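Local structure of UPF0045 protein MJ1052 (Methanocaldococcus jannaschii, 2EPI) at residues L53-I56 / L57-F60. The protein is of unknown function but, as a member of the UPF0045 family, may bind thiamine or a related small molecule. Sequence-based numbering, arbitrary orientation.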
# COMPACT_ATOMS: atom_id res chain seq x y z
N LEU A 53 -10.34 12.23 11.28
CA LEU A 53 -9.25 11.26 11.38
C LEU A 53 -9.46 10.22 12.47
O LEU A 53 -9.23 9.03 12.25
CB LEU A 53 -7.92 11.98 11.60
CG LEU A 53 -6.67 11.10 11.74
CD1 LEU A 53 -6.56 10.13 10.57
CD2 LEU A 53 -5.44 11.98 11.82
N ASP A 54 -9.89 10.65 13.66
CA ASP A 54 -10.10 9.70 14.74
C ASP A 54 -11.23 8.73 14.42
O ASP A 54 -11.15 7.55 14.75
CB ASP A 54 -10.38 10.43 16.05
CG ASP A 54 -9.18 11.22 16.54
OD1 ASP A 54 -8.05 10.72 16.40
OD2 ASP A 54 -9.37 12.33 17.09
N GLU A 55 -12.28 9.22 13.78
CA GLU A 55 -13.40 8.34 13.43
C GLU A 55 -12.95 7.31 12.41
O GLU A 55 -13.37 6.15 12.47
CB GLU A 55 -14.58 9.15 12.89
CG GLU A 55 -15.23 10.04 13.95
CD GLU A 55 -15.64 9.25 15.19
OE1 GLU A 55 -16.48 8.34 15.06
OE2 GLU A 55 -15.12 9.54 16.29
N ILE A 56 -12.10 7.72 11.47
CA ILE A 56 -11.62 6.79 10.45
C ILE A 56 -10.72 5.74 11.09
O ILE A 56 -10.77 4.57 10.70
CB ILE A 56 -10.86 7.55 9.33
CG1 ILE A 56 -11.87 8.26 8.43
CG2 ILE A 56 -10.00 6.58 8.51
CD1 ILE A 56 -11.26 9.11 7.34
N LEU A 57 -9.91 6.14 12.06
CA LEU A 57 -9.03 5.20 12.74
C LEU A 57 -9.86 4.17 13.51
O LEU A 57 -9.56 2.97 13.49
CB LEU A 57 -8.10 5.95 13.70
CG LEU A 57 -7.03 6.78 12.99
CD1 LEU A 57 -6.36 7.72 13.98
CD2 LEU A 57 -6.01 5.85 12.35
N LYS A 58 -10.91 4.63 14.18
CA LYS A 58 -11.78 3.73 14.94
C LYS A 58 -12.52 2.80 13.98
O LYS A 58 -12.68 1.61 14.25
CB LYS A 58 -12.83 4.51 15.74
CG LYS A 58 -12.29 5.47 16.79
CD LYS A 58 -13.47 6.22 17.42
CE LYS A 58 -13.02 7.37 18.30
NZ LYS A 58 -14.21 8.15 18.76
N ALA A 59 -13.00 3.36 12.87
CA ALA A 59 -13.73 2.58 11.87
C ALA A 59 -12.80 1.54 11.27
O ALA A 59 -13.20 0.40 11.03
CB ALA A 59 -14.28 3.49 10.78
N PHE A 60 -11.56 1.94 11.02
CA PHE A 60 -10.57 1.04 10.45
C PHE A 60 -10.35 -0.13 11.40
O PHE A 60 -10.39 -1.29 10.99
CB PHE A 60 -9.25 1.78 10.24
CG PHE A 60 -8.11 0.90 9.81
CD1 PHE A 60 -8.15 0.23 8.59
CD2 PHE A 60 -7.00 0.75 10.63
CE1 PHE A 60 -7.09 -0.57 8.18
CE2 PHE A 60 -5.93 -0.06 10.22
CZ PHE A 60 -5.98 -0.71 8.99
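Glu55 and Lys58, three residues apart on the helix, are joined by a salt bridge in which Lys58 NZ donates to Glu55 OE2 at 3.0 Å. The ammonium comes to the syn side of OE2, 23° out of the carboxylate plane. The two chains reach this point differently: Glu55 is bent at chi2 (-54°), its carboxylate staying on the N-terminal side of its own CA, whereas Lys58, extended beyond CG, runs back along the helix to meet it and passes its CE 3.6 Å from the same Glu55 OE2. Replacing Glu55 by alanine would probably leave the Lys58 ammonium without this carboxylate and its extended chain freer to swing.

Leu53 and Leu57, one turn apart, make the apolar counterpart. Leu53 CG approaches CD1 of Leu57 at 4.1 Å, the two side chains crossing obliquely. Leu57 CG also rests 3.2 Å from Leu53 O, the carbonyl that accepts the hydrogen bond from Leu57 N.

Four successive i to i+4 bonds, from Leu57 N to Leu53 O through Phe60 N to Ile56 O, identify this as regular alpha-helix; the last measures 2.8 Å with an N-H...O angle of 151°.

At the subunit interface, Asp54 OD1 forms a salt bridge with Lys61 of the second subunit, which also packs on Leu53 and Leu57, and Phe60 meets Ile80 of that subunit. Glu55 and Lys58 touch Tyr36 in a loop. The segment forms the first two turns of helix 53-68, packed against the antiparallel sheet: Ile56 and Phe60 both touch Leu78 of strand 73-83, and on strand 6-16 Ile56 meets Val7 and Ala9 while Phe60 meets Val11.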